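Protein with a SET domain within carboxy region (PDB 4LDG) probably acts as a histone H4 lysine methyltransferase, this chain being the carboxy-terminal part of the protein, which carries the SET domain. Local coordinates at residues S29-P32 and Y33-N37; I100-T104 and I105-Y109; S120-W123 and K124-Y128; K129-L133 and N134-S138; R249-I252 and C253-L257. All blocks are in the same frame, centred on the assembly; numbering follows the deposited sequence.

Contact 1: residues S29-P32 and Y33-N37; sequences SKIP and YFERN
Lys30 and Phe34, one turn apart near the end of helix 15-36, make the close-packed side of this contact. The Phe34 ring folds back over the preceding turn because CG stands beside the backbone N (chi1 -64°). Its CE2 comes within 3.5 Å of Lys30 CB, and Lys30 O lies 3.3 Å above one ring face, offset toward the rim. That same oxygen accepts Phe34 N at 2.9 Å, serving the helix while it lies over the ring. The lysine chain then runs on, extended, to a salt bridge with Asp26. Tyr33 is buried too: its hydroxyl bonds to His113, and Asn37 ND2 lies over one ring face, near the rim.

The other side of the helix is looser and faces solvent. Ile31 and Glu35 lie side by side, pointing the same way, with Ile31 CG2 no nearer than 3.9 Å to Glu35 OE2, which is hydrogen-bonded to Tyr41. Arg36 bends at chi3 back toward Pro32, NH2 reaching only 4.2 Å from Pro32 CB and making a weak bond to Tyr109. Pro32 has no N-H to offer the turn before, and the helix kinks there, yet its carbonyl still accepts Arg36 N at 3.0 Å. Asn37 closes the helix, its N and its ND2 gripping Tyr33 O from opposite faces of the carbonyl plane, ND2 at 3.2 Å.

The chemistry implies a two-sided helix end: the buried side combines aromatic packing over the backbone with polar ends that find fixed partners, whereas the outer side meets its partners more loosely.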
# COMPACT_ATOMS: atom_id res chain seq x y z
N SER A 29 8.09 -15.65 4.15
CA SER A 29 6.87 -16.34 4.58
C SER A 29 5.94 -16.71 3.42
O SER A 29 5.11 -17.59 3.55
CB SER A 29 6.11 -15.50 5.60
OG SER A 29 6.65 -15.71 6.89
N LYS A 30 6.09 -16.03 2.29
CA LYS A 30 5.26 -16.29 1.11
C LYS A 30 5.94 -17.18 0.05
O LYS A 30 5.30 -17.59 -0.93
CB LYS A 30 4.86 -14.95 0.48
CG LYS A 30 3.91 -14.12 1.36
CD LYS A 30 3.85 -12.66 0.94
CE LYS A 30 2.81 -11.89 1.74
NZ LYS A 30 2.56 -10.52 1.19
N ILE A 31 7.23 -17.49 0.25
CA ILE A 31 7.98 -18.31 -0.72
C ILE A 31 7.32 -19.67 -1.01
O ILE A 31 7.15 -20.00 -2.19
CB ILE A 31 9.48 -18.46 -0.33
CG1 ILE A 31 10.18 -17.10 -0.53
CG2 ILE A 31 10.17 -19.54 -1.17
CD1 ILE A 31 11.69 -17.09 -0.44
N PRO A 32 6.92 -20.43 0.03
CA PRO A 32 6.25 -21.71 -0.23
C PRO A 32 5.01 -21.56 -1.14
O PRO A 32 4.77 -22.42 -2.00
CB PRO A 32 5.83 -22.18 1.17
CG PRO A 32 6.69 -21.42 2.12
CD PRO A 32 6.88 -20.09 1.46
N TYR A 33 4.25 -20.48 -0.95
CA TYR A 33 3.12 -20.19 -1.82
C TYR A 33 3.57 -19.80 -3.23
O TYR A 33 2.98 -20.27 -4.20
CB TYR A 33 2.19 -19.12 -1.21
CG TYR A 33 1.19 -18.56 -2.19
CD1 TYR A 33 -0.08 -19.12 -2.34
CD2 TYR A 33 1.51 -17.48 -3.00
CE1 TYR A 33 -0.99 -18.62 -3.26
CE2 TYR A 33 0.62 -16.97 -3.92
CZ TYR A 33 -0.63 -17.53 -4.04
OH TYR A 33 -1.52 -17.02 -4.96
N PHE A 34 4.60 -18.97 -3.36
CA PHE A 34 5.13 -18.62 -4.70
C PHE A 34 5.63 -19.86 -5.44
O PHE A 34 5.38 -20.05 -6.63
CB PHE A 34 6.25 -17.56 -4.63
CG PHE A 34 5.80 -16.21 -4.10
CD1 PHE A 34 4.57 -15.67 -4.45
CD2 PHE A 34 6.61 -15.49 -3.23
CE1 PHE A 34 4.15 -14.44 -3.94
CE2 PHE A 34 6.20 -14.27 -2.72
CZ PHE A 34 4.98 -13.74 -3.08
N GLU A 35 6.34 -20.73 -4.73
CA GLU A 35 6.91 -21.92 -5.36
C GLU A 35 5.83 -22.91 -5.79
O GLU A 35 5.85 -23.37 -6.91
CB GLU A 35 7.95 -22.58 -4.46
CG GLU A 35 9.33 -21.96 -4.65
CD GLU A 35 10.40 -22.51 -3.72
OE1 GLU A 35 10.08 -23.38 -2.87
OE2 GLU A 35 11.56 -22.05 -3.84
N ARG A 36 4.88 -23.19 -4.91
CA ARG A 36 3.72 -24.01 -5.29
C ARG A 36 2.98 -23.50 -6.51
O ARG A 36 2.49 -24.29 -7.30
CB ARG A 36 2.73 -24.16 -4.14
CG ARG A 36 2.93 -25.44 -3.35
CD ARG A 36 1.87 -25.61 -2.28
NE ARG A 36 1.95 -24.53 -1.29
CZ ARG A 36 1.83 -24.68 0.03
NH1 ARG A 36 1.61 -25.88 0.58
NH2 ARG A 36 1.92 -23.61 0.81
N ASN A 37 2.91 -22.18 -6.68
CA ASN A 37 2.15 -21.59 -7.80
C ASN A 37 2.98 -21.15 -9.00
O ASN A 37 2.46 -20.47 -9.88
CB ASN A 37 1.29 -20.44 -7.29
CG ASN A 37 0.03 -20.92 -6.61
OD1 ASN A 37 -0.92 -21.32 -7.28
ND2 ASN A 37 0.02 -20.90 -5.29

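Contact 2: residues I100-T104 and I105-Y109; sequences IIEAT and IDMNY
Ile105 N donates to Ile101 O at 2.8 Å, the last helical bond of 98-104, and the backbone then turns extended for the two residues of strand 105-106. The side chains follow this change of direction. The backbone itself sets Ile105 CB against Ile101 O, at 3.5 Å. From there the CG1 branch, beside its own backbone N (chi1 -70°), brings CD1 loosely to Ile101 CG2 at 4.4 Å. Ile101 CG2 is also 4.3 Å from Met107 CE, so one isoleucine branch looks onto both later apolar residues.

Met107 bends back and crosses Glu102 at about a right angle. Its methyl is modelled against the glutamate chain, but the methionine has two conformers and the approach to the carboxylate is improbably short, so the detail of this pair is doubtful. Thr104 turns its hydroxyl back onto the helix: OG1 donates to Ile100 O at 2.6 Å. Thr104 N reaches that oxygen from the opposite face of the carbonyl plane, and Tyr119 OH is a further partner of OG1.

Beyond the strand, Asp106 OD2 accepts Asn108 N at 2.7 Å and Tyr109 N at 2.9 Å. The first bond makes an Asx turn and meets the oxygen nearly head-on; the second comes from above the carboxylate plane. Together they hold the reversal that leads from strand 105-106 to its antiparallel partner 111-112.

Around this junction, Ile101, Ile105 and Met107 pack on helix 121-134, whereas Asp106 and Tyr109 meet helix 15-36, so the short helix-to-strand unit is wedged between two longer helices.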
# COMPACT_ATOMS: atom_id res chain seq x y z
N ILE A 100 -16.33 -15.29 -2.03
CA ILE A 100 -15.44 -14.68 -3.02
C ILE A 100 -14.15 -14.23 -2.37
O ILE A 100 -13.08 -14.32 -2.99
CB ILE A 100 -16.09 -13.46 -3.71
CG1 ILE A 100 -17.32 -13.88 -4.54
CG2 ILE A 100 -15.08 -12.77 -4.63
CD1 ILE A 100 -17.03 -14.94 -5.58
N ILE A 101 -14.25 -13.73 -1.14
CA ILE A 101 -13.08 -13.24 -0.43
C ILE A 101 -12.11 -14.37 -0.16
O ILE A 101 -10.93 -14.22 -0.42
CB ILE A 101 -13.46 -12.54 0.88
CG1 ILE A 101 -14.12 -11.20 0.57
CG2 ILE A 101 -12.26 -12.33 1.76
CD1 ILE A 101 -14.78 -10.56 1.76
N GLU A 102 -12.60 -15.52 0.33
CA GLU A 102 -11.72 -16.61 0.69
C GLU A 102 -11.12 -17.29 -0.52
O GLU A 102 -10.02 -17.83 -0.44
CB GLU A 102 -12.45 -17.64 1.56
CG GLU A 102 -12.98 -17.05 2.84
CD GLU A 102 -12.84 -17.98 4.04
OE1 GLU A 102 -13.52 -19.03 4.00
OE2 GLU A 102 -12.10 -17.63 5.01
N ALA A 103 -11.83 -17.26 -1.65
CA ALA A 103 -11.27 -17.73 -2.90
C ALA A 103 -10.28 -16.72 -3.47
O ALA A 103 -9.29 -17.10 -4.09
CB ALA A 103 -12.35 -17.99 -3.92
N THR A 104 -10.53 -15.44 -3.29
CA THR A 104 -9.69 -14.42 -3.92
C THR A 104 -8.39 -14.25 -3.15
O THR A 104 -7.34 -14.09 -3.75
CB THR A 104 -10.45 -13.10 -4.02
OG1 THR A 104 -11.62 -13.31 -4.84
CG2 THR A 104 -9.58 -12.00 -4.63
N ILE A 105 -8.47 -14.32 -1.82
CA ILE A 105 -7.33 -14.10 -0.95
C ILE A 105 -6.98 -15.37 -0.18
O ILE A 105 -7.88 -16.00 0.40
CB ILE A 105 -7.65 -13.00 0.07
CG1 ILE A 105 -7.73 -11.67 -0.69
CG2 ILE A 105 -6.58 -12.95 1.17
CD1 ILE A 105 -8.60 -10.66 -0.03
N ASP A 106 -5.70 -15.75 -0.20
CA ASP A 106 -5.22 -16.90 0.57
C ASP A 106 -4.93 -16.38 1.95
O ASP A 106 -4.00 -15.60 2.12
CB ASP A 106 -3.95 -17.46 -0.04
CG ASP A 106 -3.42 -18.69 0.71
OD1 ASP A 106 -3.20 -19.73 0.03
OD2 ASP A 106 -3.21 -18.60 1.96
N MET A 107 -5.73 -16.82 2.92
CA MET A 107 -5.63 -16.36 4.30
C MET A 107 -4.44 -16.94 5.06
O MET A 107 -4.08 -16.43 6.13
CB MET A 107 -6.94 -16.66 5.04
CG MET A 107 -7.83 -15.44 5.29
SD MET A 107 -8.68 -14.75 3.85
CE MET A 107 -10.31 -15.44 4.04
N ASN A 108 -3.81 -17.97 4.53
CA ASN A 108 -2.66 -18.58 5.18
C ASN A 108 -1.42 -17.73 4.89
O ASN A 108 -0.64 -17.42 5.79
CB ASN A 108 -2.48 -20.05 4.78
CG ASN A 108 -3.73 -20.89 5.03
OD1 ASN A 108 -4.27 -20.89 6.14
ND2 ASN A 108 -4.22 -21.57 4.00
N TYR A 109 -1.26 -17.30 3.64
CA TYR A 109 -0.09 -16.53 3.25
C TYR A 109 -0.30 -15.02 3.11
O TYR A 109 0.66 -14.28 2.94
CB TYR A 109 0.50 -17.13 1.97
CG TYR A 109 1.04 -18.54 2.19
CD1 TYR A 109 2.31 -18.73 2.68
CD2 TYR A 109 0.26 -19.66 1.95
CE1 TYR A 109 2.81 -20.00 2.92
CE2 TYR A 109 0.75 -20.94 2.18
CZ TYR A 109 2.03 -21.09 2.67
OH TYR A 109 2.55 -22.34 2.90

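Contact 3: residues S120-W123 and K124-Y128; sequences SEKW and KKIIY
Lys124 N donates to Ser120 O at 2.9 Å, the first of four backbone bonds that start helix 121-134 from its N-cap. Lys125 N to Glu121 O, Ile126 N to Lys122 O and Ile127 N to Trp123 O continue the series. Ser120 occupies the N-cap position: its hydroxyl, set between the backbone N and the carbonyl carbon (chi1 63°), takes the N-H of Trp123, though the 3.3 Å from Trp123 N to Ser120 OG makes this a weak cap.

Charges come next. Glu121, bent at chi2, swings its carboxylate across to Lys124, but OE2 to NZ is 3.8 Å, a long salt bridge that exerts little grip. The extended lysine also has a long, weak ion pair with Asp161. Lys122, on the exposed side, has its side chain close to a bound malonate, probably a component of the crystallisation liquor.

The packing is led by Trp123 and Ile126, which lie side by side, pointing the same way. Ile126 also runs alongside Lys122, whose CG is 3.9 Å from Ile126 CD1, so the delta methyl touches both the lysine chain and the indole, from directions about at right angles. On one flank Trp123 and Ile126 go on to meet Ile100 and Ile101 of helix 98-104; on another, Tyr128 meets Leu235 of strand 230-237 and the Phe244 ring. The first turns thus lie between helix 98-104 and strands 230-237 and 240-247. At the centre is a CH-pi contact: Ile126 CD1 stands over the face of the Trp123 six-membered ring, 3.9 Å from its centroid and 16° off the normal.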
# COMPACT_ATOMS: atom_id res chain seq x y z
N SER A 120 -16.22 -6.62 -10.77
CA SER A 120 -16.99 -5.37 -10.84
C SER A 120 -16.50 -4.42 -9.77
O SER A 120 -15.79 -4.82 -8.85
CB SER A 120 -18.45 -5.65 -10.55
OG SER A 120 -18.54 -6.15 -9.23
N GLU A 121 -16.89 -3.16 -9.89
CA GLU A 121 -16.51 -2.13 -8.92
C GLU A 121 -16.91 -2.53 -7.51
O GLU A 121 -16.09 -2.51 -6.63
CB GLU A 121 -17.12 -0.77 -9.30
CG GLU A 121 -16.42 -0.16 -10.51
CD GLU A 121 -14.92 0.06 -10.28
OE1 GLU A 121 -14.51 0.34 -9.12
OE2 GLU A 121 -14.12 -0.05 -11.23
N LYS A 122 -18.14 -2.99 -7.35
CA LYS A 122 -18.63 -3.48 -6.06
C LYS A 122 -17.66 -4.47 -5.43
O LYS A 122 -17.33 -4.37 -4.23
CB LYS A 122 -19.97 -4.16 -6.26
CG LYS A 122 -20.32 -5.09 -5.11
CD LYS A 122 -21.68 -5.76 -5.29
CE LYS A 122 -22.04 -6.50 -4.02
NZ LYS A 122 -22.85 -7.70 -4.30
N TRP A 123 -17.23 -5.44 -6.23
CA TRP A 123 -16.39 -6.50 -5.71
C TRP A 123 -14.93 -6.11 -5.55
O TRP A 123 -14.26 -6.63 -4.69
CB TRP A 123 -16.56 -7.79 -6.52
CG TRP A 123 -17.78 -8.50 -6.15
CD1 TRP A 123 -18.96 -8.47 -6.80
CD2 TRP A 123 -17.98 -9.30 -4.98
NE1 TRP A 123 -19.87 -9.23 -6.14
CE2 TRP A 123 -19.30 -9.75 -5.02
CE3 TRP A 123 -17.16 -9.70 -3.92
CZ2 TRP A 123 -19.85 -10.58 -4.04
CZ3 TRP A 123 -17.71 -10.56 -2.93
CH2 TRP A 123 -19.02 -10.98 -3.00
N LYS A 124 -14.42 -5.18 -6.34
CA LYS A 124 -13.09 -4.65 -6.02
C LYS A 124 -13.07 -3.92 -4.68
O LYS A 124 -12.11 -4.06 -3.90
CB LYS A 124 -12.61 -3.69 -7.09
CG LYS A 124 -12.26 -4.33 -8.42
CD LYS A 124 -12.11 -3.24 -9.46
CE LYS A 124 -11.34 -3.75 -10.66
NZ LYS A 124 -11.59 -2.86 -11.81
N LYS A 125 -14.11 -3.11 -4.44
CA LYS A 125 -14.25 -2.43 -3.17
C LYS A 125 -14.28 -3.43 -2.00
O LYS A 125 -13.63 -3.22 -0.98
CB LYS A 125 -15.53 -1.59 -3.14
CG LYS A 125 -15.74 -0.82 -1.83
CD LYS A 125 -17.09 -0.13 -1.73
CE LYS A 125 -17.11 0.80 -0.52
NZ LYS A 125 -18.45 1.40 -0.20
N ILE A 126 -15.01 -4.52 -2.15
CA ILE A 126 -15.05 -5.53 -1.10
C ILE A 126 -13.65 -6.05 -0.82
O ILE A 126 -13.22 -6.11 0.33
CB ILE A 126 -16.06 -6.65 -1.46
CG1 ILE A 126 -17.48 -6.09 -1.26
CG2 ILE A 126 -15.82 -7.91 -0.63
CD1 ILE A 126 -18.55 -6.78 -2.08
N ILE A 127 -12.92 -6.38 -1.86
CA ILE A 127 -11.55 -6.88 -1.70
C ILE A 127 -10.59 -5.84 -1.09
O ILE A 127 -9.81 -6.15 -0.19
CB ILE A 127 -10.99 -7.38 -3.05
CG1 ILE A 127 -11.86 -8.53 -3.59
CG2 ILE A 127 -9.53 -7.84 -2.93
CD1 ILE A 127 -11.87 -9.76 -2.69
N TYR A 128 -10.65 -4.60 -1.55
CA TYR A 128 -9.80 -3.54 -1.02
C TYR A 128 -10.04 -3.30 0.47
O TYR A 128 -9.11 -3.26 1.27
CB TYR A 128 -10.05 -2.25 -1.82
CG TYR A 128 -9.58 -2.31 -3.27
CD1 TYR A 128 -8.53 -3.11 -3.66
CD2 TYR A 128 -10.18 -1.53 -4.24
CE1 TYR A 128 -8.09 -3.14 -4.95
CE2 TYR A 128 -9.77 -1.57 -5.55
CZ TYR A 128 -8.70 -2.36 -5.90
OH TYR A 128 -8.27 -2.40 -7.23

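Contact 4: residues K129-L133 and N134-S138; sequences KYCIL and NEIHS
A Schellman motif built on Cys131 and Ile136 ends helix 121-134, flanked by the pair Tyr130 and Asn134. Glu135 adopts positive phi (63°) and turns the chain out of the helix, and Ile136 N reaches back five residues to Cys131 O at 3.0 Å, lying in the carbonyl plane on a lone pair. The hydrophobic contact that usually accompanies this motif is present: Ile136 CB packs on Cys131 CB at 3.7 Å, with Cys131 SG 3.8 Å from the same Ile136 atom. The cysteine and the isoleucine thus pack together where the chain leaves the helix.

Asn134 supplies the polar half. Its backbone N donates to Tyr130 O at 3.0 Å, and its side chain, with CG beside the backbone N (chi1 -63°), returns to the same oxygen through ND2 at 3.1 Å, though this second bond is clearly bent. The two donors approach from opposite faces of the carbonyl plane. Asn134 has outside partners as well, ND2 bonding to Ser91 OG and OD1 taking the backbone N of Lys88. Bonds from both ends of the amide should fix its rotation and satisfy both its ends.

Tyr130 has CG anti to its own N, which places the ring beneath this amide, while its hydroxyl bonds to Ser87. Glu135 makes a salt bridge with Lys168, and Ile132 lies on strands 163-166, 230-237 and 240-247. Ring and amide planes of Tyr130 and Asn134 are 46° apart, and Asn134 ND2 sits 3.0 Å above the Tyr130 ring plane, over its centre.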
# COMPACT_ATOMS: atom_id res chain seq x y z
N LYS A 129 -11.31 -3.16 0.82
CA LYS A 129 -11.72 -3.03 2.20
C LYS A 129 -11.17 -4.18 3.04
O LYS A 129 -10.60 -3.97 4.11
CB LYS A 129 -13.24 -2.97 2.29
CG LYS A 129 -13.77 -2.78 3.70
CD LYS A 129 -15.22 -2.32 3.72
CE LYS A 129 -15.73 -2.40 5.15
NZ LYS A 129 -17.02 -1.67 5.40
N TYR A 130 -11.30 -5.40 2.54
CA TYR A 130 -10.77 -6.54 3.27
C TYR A 130 -9.25 -6.45 3.44
O TYR A 130 -8.74 -6.74 4.51
CB TYR A 130 -11.16 -7.86 2.59
CG TYR A 130 -10.80 -9.09 3.40
CD1 TYR A 130 -11.71 -9.65 4.31
CD2 TYR A 130 -9.57 -9.70 3.25
CE1 TYR A 130 -11.41 -10.77 5.04
CE2 TYR A 130 -9.24 -10.83 3.99
CZ TYR A 130 -10.16 -11.35 4.88
OH TYR A 130 -9.82 -12.47 5.61
N CYS A 131 -8.52 -6.10 2.38
CA CYS A 131 -7.04 -5.99 2.49
C CYS A 131 -6.62 -4.87 3.45
O CYS A 131 -5.69 -5.01 4.25
CB CYS A 131 -6.41 -5.74 1.13
SG CYS A 131 -6.68 -7.02 -0.10
N ILE A 132 -7.32 -3.75 3.39
CA ILE A 132 -6.99 -2.64 4.27
C ILE A 132 -7.10 -3.06 5.74
O ILE A 132 -6.19 -2.82 6.52
CB ILE A 132 -7.89 -1.42 4.03
CG1 ILE A 132 -7.51 -0.78 2.70
CG2 ILE A 132 -7.68 -0.38 5.13
CD1 ILE A 132 -8.46 0.29 2.23
N LEU A 133 -8.20 -3.71 6.09
CA LEU A 133 -8.51 -3.99 7.50
C LEU A 133 -7.81 -5.23 8.04
O LEU A 133 -7.58 -5.30 9.24
CB LEU A 133 -10.02 -4.10 7.70
CG LEU A 133 -10.77 -2.77 7.59
CD1 LEU A 133 -12.25 -2.99 7.50
CD2 LEU A 133 -10.45 -1.86 8.76
N ASN A 134 -7.46 -6.19 7.19
CA ASN A 134 -6.73 -7.39 7.64
C ASN A 134 -5.25 -7.35 7.28
O ASN A 134 -4.59 -8.36 7.36
CB ASN A 134 -7.40 -8.65 7.06
CG ASN A 134 -8.81 -8.81 7.56
OD1 ASN A 134 -9.02 -9.03 8.75
ND2 ASN A 134 -9.78 -8.67 6.67
N GLU A 135 -4.76 -6.20 6.84
CA GLU A 135 -3.33 -5.97 6.59
C GLU A 135 -2.77 -6.85 5.50
O GLU A 135 -1.68 -7.38 5.63
CB GLU A 135 -2.50 -6.14 7.87
CG GLU A 135 -2.92 -5.26 9.04
CD GLU A 135 -2.42 -3.83 8.96
OE1 GLU A 135 -1.73 -3.45 7.97
OE2 GLU A 135 -2.72 -3.05 9.90
N ILE A 136 -3.51 -7.00 4.41
CA ILE A 136 -3.01 -7.71 3.25
C ILE A 136 -2.33 -6.68 2.36
O ILE A 136 -2.87 -5.59 2.18
CB ILE A 136 -4.14 -8.33 2.41
CG1 ILE A 136 -5.15 -9.08 3.26
CG2 ILE A 136 -3.57 -9.25 1.33
CD1 ILE A 136 -4.64 -10.37 3.82
N HIS A 137 -1.16 -7.01 1.81
CA HIS A 137 -0.48 -6.11 0.85
C HIS A 137 0.28 -6.89 -0.19
O HIS A 137 0.53 -8.08 -0.04
CB HIS A 137 0.45 -5.11 1.55
CG HIS A 137 1.23 -5.71 2.67
ND1 HIS A 137 0.95 -5.44 3.99
CD2 HIS A 137 2.26 -6.59 2.66
CE1 HIS A 137 1.78 -6.13 4.76
NE2 HIS A 137 2.58 -6.84 3.98
N SER A 138 0.64 -6.21 -1.27
CA SER A 138 1.52 -6.82 -2.26
C SER A 138 2.86 -7.01 -1.59
O SER A 138 3.15 -6.35 -0.58
CB SER A 138 1.65 -5.92 -3.50
OG SER A 138 0.45 -5.99 -4.28

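Contact 5: residues R249-I252 and C253-L257; sequences RDII and CGEEL
Arg249 and Glu255 provide the ionic part of this loop, which lies in the SET domain between strands 240-247 and 258-259. They approach from opposite directions, and the arginine grips a single carboxylate oxygen end-on: NH2 to OE2 is 2.8 Å and NH1 to OE2 is 3.0 Å. Both nitrogens come from the same face of the carboxylate, whose plane is 29° from that of the guanidinium. NH1 is shared, donating also to Asp250 O at 2.9 Å.

Backbone N-H groups supply the remaining hydrogen bonds. Glu255, extended with CG anti to the backbone N (chi1 167°), carries its second oxygen back so that OE1 accepts Ile252 N at 2.8 Å, nearly head-on. The backbone between them forms a type II beta turn from Ile252 to Glu255, closed by Glu255 N to Ile252 O at 3.1 Å, with Gly254 at the positive-phi corner.

Apolar contacts fill the inner side. Ile251 crosses Leu257 at about a right angle, CD1 lying 3.8 Å from Leu257 CD2, and Ile251 CG2 rests on Glu255 CG, also at 3.8 Å. Main-chain bonds from Ile251, Gly254, Glu255 and Leu257 lead to residues in and just beyond strand 151-154.

With both oxygens of Glu255 engaged, one by an arginine and one by a backbone N-H, the carboxylate is probably ionised and ties the two arms of the turn together.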
# COMPACT_ATOMS: atom_id res chain seq x y z
N ARG A 249 -1.19 -1.67 -13.85
CA ARG A 249 -0.93 -2.74 -14.78
C ARG A 249 -0.13 -3.80 -14.05
O ARG A 249 0.23 -3.63 -12.90
CB ARG A 249 -0.12 -2.18 -15.96
CG ARG A 249 1.12 -1.43 -15.54
CD ARG A 249 2.14 -1.37 -16.66
NE ARG A 249 3.32 -0.58 -16.29
CZ ARG A 249 4.41 -1.03 -15.65
NH1 ARG A 249 4.53 -2.30 -15.28
NH2 ARG A 249 5.39 -0.18 -15.39
N ASP A 250 0.15 -4.89 -14.73
CA ASP A 250 1.06 -5.88 -14.20
C ASP A 250 2.41 -5.23 -13.97
O ASP A 250 2.95 -4.64 -14.87
CB ASP A 250 1.18 -7.06 -15.18
CG ASP A 250 -0.10 -7.94 -15.21
OD1 ASP A 250 -1.12 -7.60 -14.57
OD2 ASP A 250 -0.07 -9.00 -15.88
N ILE A 251 2.89 -5.30 -12.74
CA ILE A 251 4.21 -4.84 -12.36
C ILE A 251 5.03 -6.12 -12.12
O ILE A 251 4.64 -6.95 -11.29
CB ILE A 251 4.14 -4.02 -11.06
CG1 ILE A 251 3.26 -2.79 -11.24
CG2 ILE A 251 5.52 -3.59 -10.59
CD1 ILE A 251 3.08 -2.00 -9.97
N ILE A 252 6.13 -6.30 -12.86
CA ILE A 252 6.91 -7.52 -12.70
C ILE A 252 7.84 -7.43 -11.52
O ILE A 252 8.15 -6.35 -10.99
CB ILE A 252 7.68 -7.96 -13.97
CG1 ILE A 252 8.82 -7.00 -14.29
CG2 ILE A 252 6.71 -8.12 -15.14
CD1 ILE A 252 9.67 -7.46 -15.44
N CYS A 253 8.24 -8.62 -11.08
CA CYS A 253 9.19 -8.83 -10.02
C CYS A 253 10.47 -8.03 -10.30
O CYS A 253 10.98 -8.06 -11.41
CB CYS A 253 9.49 -10.33 -9.96
SG CYS A 253 10.73 -10.80 -8.75
N GLY A 254 10.96 -7.32 -9.28
CA GLY A 254 12.15 -6.48 -9.41
C GLY A 254 11.89 -5.04 -9.86
O GLY A 254 12.71 -4.15 -9.66
N GLU A 255 10.74 -4.79 -10.46
CA GLU A 255 10.45 -3.49 -11.02
C GLU A 255 10.10 -2.48 -9.92
O GLU A 255 9.43 -2.79 -8.92
CB GLU A 255 9.31 -3.66 -12.03
CG GLU A 255 8.62 -2.42 -12.53
CD GLU A 255 7.71 -2.76 -13.72
OE1 GLU A 255 7.30 -3.94 -13.89
OE2 GLU A 255 7.41 -1.83 -14.50
N GLU A 256 10.56 -1.25 -10.10
CA GLU A 256 10.38 -0.20 -9.10
C GLU A 256 8.93 0.22 -9.10
O GLU A 256 8.33 0.28 -10.16
CB GLU A 256 11.28 1.00 -9.40
CG GLU A 256 11.16 2.11 -8.34
CD GLU A 256 12.11 3.30 -8.52
OE1 GLU A 256 12.86 3.35 -9.51
OE2 GLU A 256 12.11 4.20 -7.64
N LEU A 257 8.37 0.53 -7.93
CA LEU A 257 7.05 1.13 -7.87
C LEU A 257 7.22 2.63 -8.04
O LEU A 257 8.08 3.26 -7.41
CB LEU A 257 6.37 0.86 -6.55
CG LEU A 257 6.24 -0.60 -6.11
CD1 LEU A 257 5.33 -0.70 -4.89
CD2 LEU A 257 5.72 -1.46 -7.24

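In the fold
The contacts follow one another along the chain in numerical order, each closing before the next opens. Contact 1 ends helix 15-36, contact 2 leads from helix 98-104 into strand 105-106, and contacts 3 and 4 are the start and end of one helix, 121-134, with centres about 12 Å apart. Contact 2 lies centrally among these: it touches contacts 1, 3 and 4, with centres about 14, 14 and 11 Å away. Contact 5, inside the SET domain range, touches none of the others, its centre about 18 to 22 Å from theirs. Helix 121-134 meets strands 163-166, 230-237 and 240-247, and thereby joins the helical cluster to the SET sheets.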